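Local coordinates for protein cytochrome P450 reductase (Amycolatopsis methanolica 239, PDB 5OGX) that passes electrons from NADH through FAD and a [2Fe-2S] cluster to the cytochrome P450 GcoA, which O-demethylates guaiacol and other lignin-derived aromatics, at residues Thr4-Arg12 with Pro81-Ser89; Leu128-Val136 with Gln148-Asp158. All coordinates share one frame; numbering follows the deposited sequence.

Contact 1 (Thr4-Arg12 with Pro81-Ser89); sequences TFAVSVGGR and PLADTEVRS
Pro81 opens the contact by laying its ring across Val7, CB 4.0 Å from Val7 CG1, while its CG faces CD2 of Phe5. The chain then loops out through Leu82 and Ala83, and here backbone meets an aromatic face: the Ala83 N lies over the centre of the Phe5 ring and the Leu82 C nearer its rim. Phe5 reaches this loop because its CG stands anti to the carbonyl carbon (chi1 -65°). Asp84 comes next, its OD1 near the plane of that ring at the edge; the same oxygen accepts the N-H of Ala6 at 3.0 Å, from above the carboxylate plane, a side-chain bond preceding the backbone ladder. From Thr85 on, backbone takes over. Thr85 N donates to Ala6 O at 2.9 Å, and Thr85 O receives the Ser8 N at 3.1 Å, while Thr85 OG1 donates to Ala83 O and accepts from Glu53 N. At Glu86 the methylene CG passes 3.6 Å from Ser8 OG. Val87 N closes the ladder on Ser8 O, and its CG2 packs 3.7 Å from Val9 CB, on the face shared with Val7 and Thr85; Phe26 of helix 22-28 touches both Val7 and Val9. Ser89 CB ends near Val9 CG2. This parallel pairing of the first and last strands, with a helix across one face, belongs to the beta-grasp fold of [2Fe-2S] ferredoxin domains.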
# COMPACT_ATOMS: atom_id res chain seq x y z
N THR A 4 22.99 -14.04 15.91
CA THR A 4 21.91 -13.05 15.87
C THR A 4 22.00 -12.06 17.03
O THR A 4 22.62 -12.34 18.05
CB THR A 4 20.52 -13.72 15.90
OG1 THR A 4 20.21 -14.11 17.24
CG2 THR A 4 20.50 -14.94 15.00
N PHE A 5 21.37 -10.90 16.86
CA PHE A 5 21.31 -9.88 17.90
C PHE A 5 19.87 -9.73 18.39
O PHE A 5 18.91 -9.89 17.63
CB PHE A 5 21.82 -8.53 17.39
CG PHE A 5 23.27 -8.53 17.02
CD1 PHE A 5 24.25 -8.63 18.00
CD2 PHE A 5 23.66 -8.42 15.70
CE1 PHE A 5 25.59 -8.62 17.66
CE2 PHE A 5 25.00 -8.42 15.35
CZ PHE A 5 25.96 -8.52 16.34
N ALA A 6 19.74 -9.41 19.67
CA ALA A 6 18.44 -9.14 20.26
C ALA A 6 18.05 -7.69 19.97
O ALA A 6 18.82 -6.77 20.28
CB ALA A 6 18.48 -9.41 21.76
N VAL A 7 16.89 -7.49 19.36
CA VAL A 7 16.39 -6.15 19.08
C VAL A 7 14.99 -6.02 19.68
O VAL A 7 14.18 -6.94 19.61
CB VAL A 7 16.39 -5.85 17.56
CG1 VAL A 7 17.83 -5.99 17.03
CG2 VAL A 7 15.46 -6.79 16.81
N SER A 8 14.72 -4.87 20.29
CA SER A 8 13.49 -4.72 21.04
C SER A 8 12.84 -3.39 20.73
O SER A 8 13.52 -2.39 20.49
CB SER A 8 13.74 -4.82 22.55
OG SER A 8 14.55 -3.75 22.98
N VAL A 9 11.51 -3.39 20.75
CA VAL A 9 10.71 -2.17 20.67
C VAL A 9 9.46 -2.38 21.50
O VAL A 9 8.85 -3.45 21.47
CB VAL A 9 10.34 -1.80 19.21
CG1 VAL A 9 9.45 -2.87 18.56
CG2 VAL A 9 9.63 -0.45 19.17
N GLY A 10 9.07 -1.35 22.27
CA GLY A 10 7.84 -1.43 23.04
C GLY A 10 7.76 -2.59 24.01
O GLY A 10 6.66 -3.12 24.23
N GLY A 11 8.88 -3.00 24.59
CA GLY A 11 8.88 -4.13 25.49
C GLY A 11 8.90 -5.49 24.83
O GLY A 11 8.91 -6.50 25.55
N ARG A 12 8.92 -5.56 23.51
CA ARG A 12 8.88 -6.81 22.76
C ARG A 12 10.24 -7.07 22.12
O ARG A 12 10.78 -6.19 21.43
CB ARG A 12 7.79 -6.76 21.68
CG ARG A 12 6.36 -6.88 22.22
CD ARG A 12 5.83 -8.31 22.05
NE ARG A 12 4.89 -8.43 20.94
CZ ARG A 12 4.70 -9.53 20.23
NH1 ARG A 12 5.39 -10.63 20.50
NH2 ARG A 12 3.82 -9.54 19.23
N PRO A 81 21.35 -4.46 12.69
CA PRO A 81 22.01 -4.32 13.99
C PRO A 81 23.46 -4.77 13.92
O PRO A 81 23.79 -5.72 13.22
CB PRO A 81 21.19 -5.23 14.91
CG PRO A 81 20.64 -6.29 13.97
CD PRO A 81 20.36 -5.56 12.68
N LEU A 82 24.31 -4.06 14.66
CA LEU A 82 25.69 -4.48 14.89
C LEU A 82 25.92 -4.90 16.33
O LEU A 82 27.04 -5.28 16.70
CB LEU A 82 26.65 -3.35 14.51
CG LEU A 82 26.47 -2.78 13.10
CD1 LEU A 82 27.17 -1.43 12.97
CD2 LEU A 82 26.98 -3.76 12.06
N ALA A 83 24.87 -4.84 17.15
CA ALA A 83 24.88 -5.26 18.54
C ALA A 83 23.43 -5.38 18.97
O ALA A 83 22.52 -5.02 18.23
CB ALA A 83 25.64 -4.28 19.43
N ASP A 84 23.21 -5.90 20.18
CA ASP A 84 21.86 -5.87 20.73
C ASP A 84 21.39 -4.43 20.79
O ASP A 84 22.13 -3.54 21.23
CB ASP A 84 21.82 -6.50 22.12
CG ASP A 84 22.23 -7.95 22.11
OD1 ASP A 84 22.33 -8.53 21.00
OD2 ASP A 84 22.46 -8.50 23.20
N THR A 85 20.18 -4.18 20.30
CA THR A 85 19.74 -2.82 20.01
C THR A 85 18.31 -2.63 20.48
O THR A 85 17.44 -3.44 20.17
CB THR A 85 19.87 -2.52 18.51
OG1 THR A 85 21.26 -2.49 18.16
CG2 THR A 85 19.22 -1.20 18.13
N GLU A 86 18.09 -1.55 21.22
CA GLU A 86 16.78 -1.16 21.71
C GLU A 86 16.33 0.09 20.96
O GLU A 86 17.10 1.05 20.87
CB GLU A 86 16.83 -0.88 23.22
CG GLU A 86 15.51 -0.39 23.79
CD GLU A 86 15.59 -0.01 25.26
OE1 GLU A 86 14.53 0.32 25.83
OE2 GLU A 86 16.69 -0.06 25.84
N VAL A 87 15.10 0.08 20.44
CA VAL A 87 14.66 1.20 19.62
C VAL A 87 13.32 1.73 20.11
O VAL A 87 12.58 1.07 20.85
CB VAL A 87 14.55 0.81 18.13
CG1 VAL A 87 15.89 0.29 17.62
CG2 VAL A 87 13.44 -0.20 17.92
N ARG A 88 13.03 2.96 19.71
CA ARG A 88 11.74 3.59 19.99
C ARG A 88 11.11 3.96 18.67
O ARG A 88 11.73 4.66 17.85
CB ARG A 88 11.88 4.83 20.87
CG ARG A 88 10.51 5.51 21.10
CD ARG A 88 10.63 6.76 21.93
NE ARG A 88 11.46 7.79 21.30
CZ ARG A 88 11.09 8.54 20.27
NH1 ARG A 88 9.89 8.40 19.73
NH2 ARG A 88 11.93 9.46 19.80
N SER A 89 9.89 3.49 18.46
CA SER A 89 9.11 3.82 17.28
C SER A 89 7.95 4.69 17.75
O SER A 89 8.13 5.53 18.64
CB SER A 89 8.65 2.54 16.57
OG SER A 89 7.83 2.81 15.44

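Contact 2 (Leu128-Val136 with Gln148-Asp158); sequences LAFEAGQYV and QYSLANTADED. With FAD (flavin-adenine dinucleotide), chain B.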
# COMPACT_ATOMS: atom_id res chain seq x y z
N LEU A 128 -3.03 -16.62 3.61
CA LEU A 128 -2.28 -15.47 4.09
C LEU A 128 -3.17 -14.61 4.98
O LEU A 128 -4.27 -14.24 4.58
CB LEU A 128 -1.76 -14.64 2.93
CG LEU A 128 -0.91 -13.43 3.34
CD1 LEU A 128 0.34 -13.94 4.05
CD2 LEU A 128 -0.56 -12.58 2.12
N ALA A 129 -2.70 -14.31 6.19
CA ALA A 129 -3.37 -13.36 7.07
C ALA A 129 -2.90 -11.96 6.71
O ALA A 129 -1.70 -11.71 6.69
CB ALA A 129 -3.06 -13.66 8.53
N PHE A 130 -3.85 -11.06 6.42
CA PHE A 130 -3.52 -9.68 6.08
C PHE A 130 -4.75 -8.80 6.30
O PHE A 130 -5.87 -9.30 6.47
CB PHE A 130 -3.05 -9.54 4.61
CG PHE A 130 -4.08 -9.98 3.60
CD1 PHE A 130 -4.12 -11.30 3.18
CD2 PHE A 130 -5.01 -9.09 3.08
CE1 PHE A 130 -5.07 -11.74 2.26
CE2 PHE A 130 -5.97 -9.52 2.15
CZ PHE A 130 -6.00 -10.85 1.75
N GLU A 131 -4.53 -7.49 6.31
CA GLU A 131 -5.60 -6.50 6.29
C GLU A 131 -5.76 -5.99 4.87
O GLU A 131 -4.77 -5.80 4.17
CB GLU A 131 -5.28 -5.31 7.19
CG GLU A 131 -5.06 -5.67 8.66
CD GLU A 131 -6.33 -6.19 9.30
OE1 GLU A 131 -7.41 -5.60 9.05
OE2 GLU A 131 -6.25 -7.18 10.04
N ALA A 132 -7.02 -5.78 4.44
CA ALA A 132 -7.23 -5.20 3.11
C ALA A 132 -6.50 -3.88 3.00
O ALA A 132 -6.56 -3.05 3.91
CB ALA A 132 -8.72 -5.00 2.85
N GLY A 133 -5.80 -3.68 1.87
CA GLY A 133 -4.98 -2.50 1.65
C GLY A 133 -3.50 -2.74 1.83
O GLY A 133 -2.69 -1.89 1.41
N GLN A 134 -3.12 -3.85 2.45
CA GLN A 134 -1.71 -4.18 2.56
C GLN A 134 -1.19 -4.65 1.21
O GLN A 134 -1.95 -4.85 0.25
CB GLN A 134 -1.50 -5.25 3.63
CG GLN A 134 -1.75 -4.68 5.03
CD GLN A 134 -1.22 -5.59 6.10
OE1 GLN A 134 -1.79 -6.63 6.37
NE2 GLN A 134 -0.09 -5.20 6.71
N TYR A 135 0.13 -4.82 1.12
CA TYR A 135 0.76 -5.15 -0.15
C TYR A 135 1.72 -6.32 0.03
O TYR A 135 2.02 -6.74 1.16
CB TYR A 135 1.48 -3.92 -0.76
CG TYR A 135 2.81 -3.53 -0.11
CD1 TYR A 135 4.00 -4.10 -0.53
CD2 TYR A 135 2.86 -2.54 0.88
CE1 TYR A 135 5.22 -3.75 0.05
CE2 TYR A 135 4.11 -2.18 1.47
CZ TYR A 135 5.26 -2.77 1.02
OH TYR A 135 6.50 -2.43 1.57
N VAL A 136 2.18 -6.85 -1.10
CA VAL A 136 3.16 -7.93 -1.09
C VAL A 136 4.38 -7.49 -1.89
O VAL A 136 4.30 -6.64 -2.78
CB VAL A 136 2.61 -9.26 -1.64
CG1 VAL A 136 1.51 -9.78 -0.73
CG2 VAL A 136 2.13 -9.09 -3.09
N GLN A 148 6.90 -3.71 -5.01
CA GLN A 148 5.69 -3.81 -4.20
C GLN A 148 4.45 -3.79 -5.09
O GLN A 148 4.36 -2.97 -6.00
CB GLN A 148 5.62 -2.61 -3.25
CG GLN A 148 6.89 -2.36 -2.44
CD GLN A 148 7.93 -1.44 -3.12
OE1 GLN A 148 7.98 -1.28 -4.34
NE2 GLN A 148 8.79 -0.84 -2.29
N TYR A 149 3.47 -4.63 -4.75
CA TYR A 149 2.17 -4.62 -5.44
C TYR A 149 1.07 -4.75 -4.40
O TYR A 149 1.08 -5.69 -3.59
CB TYR A 149 2.09 -5.72 -6.51
CG TYR A 149 3.08 -5.38 -7.59
CD1 TYR A 149 2.83 -4.34 -8.47
CD2 TYR A 149 4.32 -5.99 -7.63
CE1 TYR A 149 3.77 -3.96 -9.42
CE2 TYR A 149 5.27 -5.61 -8.58
CZ TYR A 149 5.00 -4.59 -9.45
OH TYR A 149 5.95 -4.21 -10.37
N SER A 150 0.15 -3.79 -4.41
CA SER A 150 -0.95 -3.78 -3.46
C SER A 150 -1.92 -4.92 -3.71
O SER A 150 -2.17 -5.30 -4.86
CB SER A 150 -1.73 -2.46 -3.58
OG SER A 150 -0.90 -1.35 -3.32
N LEU A 151 -2.50 -5.44 -2.63
CA LEU A 151 -3.57 -6.43 -2.74
C LEU A 151 -4.89 -5.73 -3.01
O LEU A 151 -5.23 -4.75 -2.34
CB LEU A 151 -3.66 -7.26 -1.45
CG LEU A 151 -2.41 -8.08 -1.10
CD1 LEU A 151 -2.65 -8.84 0.18
CD2 LEU A 151 -2.07 -9.07 -2.23
N ALA A 152 -5.63 -6.23 -3.99
CA ALA A 152 -7.02 -5.81 -4.16
C ALA A 152 -7.97 -6.62 -3.29
O ALA A 152 -9.18 -6.33 -3.26
CB ALA A 152 -7.43 -5.95 -5.64
N ASN A 153 -7.45 -7.61 -2.57
CA ASN A 153 -8.24 -8.59 -1.84
C ASN A 153 -8.94 -8.02 -0.62
O ASN A 153 -8.41 -7.16 0.08
CB ASN A 153 -7.35 -9.71 -1.31
CG ASN A 153 -6.62 -10.43 -2.39
OD1 ASN A 153 -5.85 -9.83 -3.15
ND2 ASN A 153 -6.84 -11.72 -2.47
N THR A 154 -10.11 -8.59 -0.32
CA THR A 154 -10.58 -8.55 1.05
C THR A 154 -9.93 -9.69 1.83
O THR A 154 -9.41 -10.65 1.25
CB THR A 154 -12.10 -8.63 1.13
OG1 THR A 154 -12.57 -9.73 0.34
CG2 THR A 154 -12.72 -7.35 0.58
N ALA A 155 -9.94 -9.57 3.16
CA ALA A 155 -9.15 -10.48 3.98
C ALA A 155 -9.64 -11.92 3.91
O ALA A 155 -8.87 -12.84 4.18
CB ALA A 155 -9.15 -10.00 5.44
N ASP A 156 -10.91 -12.12 3.54
CA ASP A 156 -11.43 -13.47 3.38
C ASP A 156 -10.94 -14.14 2.11
O ASP A 156 -11.02 -15.37 2.00
CB ASP A 156 -12.96 -13.44 3.39
CG ASP A 156 -13.51 -12.62 2.25
OD1 ASP A 156 -13.24 -11.40 2.22
OD2 ASP A 156 -14.17 -13.18 1.35
N GLU A 157 -10.50 -13.36 1.12
CA GLU A 157 -9.93 -13.91 -0.11
C GLU A 157 -8.45 -14.20 0.14
O GLU A 157 -7.56 -13.48 -0.31
CB GLU A 157 -10.15 -12.94 -1.27
CG GLU A 157 -11.62 -12.57 -1.49
CD GLU A 157 -11.84 -11.40 -2.44
OE1 GLU A 157 -10.96 -10.51 -2.55
OE2 GLU A 157 -12.92 -11.35 -3.07
N ASP A 158 -8.20 -15.24 0.93
CA ASP A 158 -6.88 -15.39 1.52
C ASP A 158 -6.00 -16.42 0.82
O ASP A 158 -4.87 -16.63 1.26
CB ASP A 158 -6.98 -15.72 3.03
CG ASP A 158 -7.80 -16.96 3.32
OD1 ASP A 158 -8.19 -17.69 2.38
OD2 ASP A 158 -8.06 -17.20 4.52
PA FAD B . 11.63 0.40 -12.79
O1A FAD B . 12.63 -0.45 -13.53
O2A FAD B . 11.88 0.49 -11.31
O5B FAD B . 11.60 1.93 -13.40
C5B FAD B . 11.94 2.14 -14.75
C4B FAD B . 12.11 3.68 -14.95
O4B FAD B . 10.94 4.25 -14.92
C3B FAD B . 12.90 4.28 -13.78
O3B FAD B . 13.69 5.29 -14.25
C2B FAD B . 11.81 4.80 -12.82
O2B FAD B . 12.33 5.89 -11.93
C1B FAD B . 10.85 5.20 -13.61
N9A FAD B . 9.55 4.93 -13.07
C8A FAD B . 9.25 4.06 -12.09
N7A FAD B . 7.93 4.09 -11.90
C5A FAD B . 7.41 4.97 -12.77
C6A FAD B . 6.11 5.38 -13.00
N6A FAD B . 4.79 5.10 -12.48
N1A FAD B . 5.85 6.28 -13.94
C2A FAD B . 6.86 6.81 -14.67
N3A FAD B . 8.14 6.41 -14.46
C4A FAD B . 8.40 5.49 -13.50
N1 FAD B . 2.58 -0.55 -9.05
C2 FAD B . 1.41 -1.15 -9.69
O2 FAD B . 1.34 -1.19 -10.87
N3 FAD B . 0.34 -1.72 -8.85
C4 FAD B . 0.38 -1.69 -7.43
O4 FAD B . -0.51 -2.15 -6.78
C4X FAD B . 1.57 -1.05 -6.80
N5 FAD B . 1.65 -1.03 -5.37
C5X FAD B . 2.82 -0.38 -4.77
C6 FAD B . 2.87 -0.30 -3.37
C7 FAD B . 3.99 0.31 -2.82
C7M FAD B . 3.89 0.29 -1.29
C8 FAD B . 5.01 0.83 -3.62
C8M FAD B . 6.20 1.47 -2.92
C9 FAD B . 4.95 0.76 -5.00
C9A FAD B . 3.84 0.16 -5.57
N10 FAD B . 3.79 0.09 -7.04
C10 FAD B . 2.63 -0.51 -7.62
C1' FAD B . 4.90 0.58 -7.87
C2' FAD B . 5.67 -0.77 -8.21
O2' FAD B . 6.22 -1.41 -7.07
C3' FAD B . 6.84 -0.60 -9.21
O3' FAD B . 7.61 0.49 -8.79
C4' FAD B . 6.32 -0.34 -10.64
O4' FAD B . 5.60 -1.46 -11.09
C5' FAD B . 7.48 -0.07 -11.61
O5' FAD B . 8.49 -1.05 -11.41
P FAD B . 9.44 -1.48 -12.68
O1P FAD B . 10.49 -2.42 -12.15
O2P FAD B . 8.61 -1.99 -13.84
O3P FAD B . 10.12 -0.08 -13.17
O HOH W 1 -6.40 -12.86 5.62
O HOH W 2 -6.67 -15.77 6.38
O HOH W 3 -7.01 -5.03 -0.30
O HOH W 4 -0.93 -1.13 -0.63
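Val136 and Tyr149 satisfy each other in both directions: Val136 N donates to Tyr149 O at 3.0 Å, and Tyr149 N returns the bond to Val136 O. Past this antiparallel hydrogen-bonded pair, Leu151 N reaches Gln134 O, and at the far end Leu128 N finds Asp158 O. Water bridges the segments as well. One molecule accepts from Gly133 N at 2.8 Å and donates to Leu151 O and Asn153 O; another donates to Gly133 O and accepts from Ser150 OG. Asn153 spends its amide on its surroundings, ND2 on Glu157 O and Val160 O, OD1 on the Glu162 N, bonds that probably help keep its CB against Phe130 CZ. Leu151 CD1 sits over the centre of that ring's face, 3.8 Å from the centroid, a CH-pi contact, while Glu157 O lies at the edge. Phe130 CG lies between its backbone N and carbonyl carbon (chi1 60°), turning the ring in toward Leu151. Ser150 N donates to FAD O4 at 3.0 Å and weakly to N5; FAD O2' gives its proton to Gln148 O at 2.7 Å; Tyr149 OH pairs with O4'. Gln148 NE2 is taken by Cys37 O and Gln39 OE1, and its CG rests 3.3 Å from Tyr135 CE1, whose ring carries the flavin methyl C7M over one face. Such a hairpin, presenting its edge to the isoalloxazine, forms part of the FAD site of the ferredoxin reductase-type flavin-binding barrel.

Contact 1 closes before contact 2 opens along the chain, and the two never touch: their centres lie 28 Å apart and their nearest atoms about 13 Å. They share no sheet. Contact 1 belongs to the five-stranded mixed sheet of the iron-sulfur domain, contact 2 to the six-stranded antiparallel sheet of the FAD-binding domain, with strand 146-150 at its margin. What connects them is the cluster between: Ser89 of contact 1 has its side chain about 10 Å from it, and Tyr135 of contact 2 about 6 Å. The iron-sulfur module thus sits beside the flavin, consistent with electrons passing from FAD to the cluster on their way to the P450.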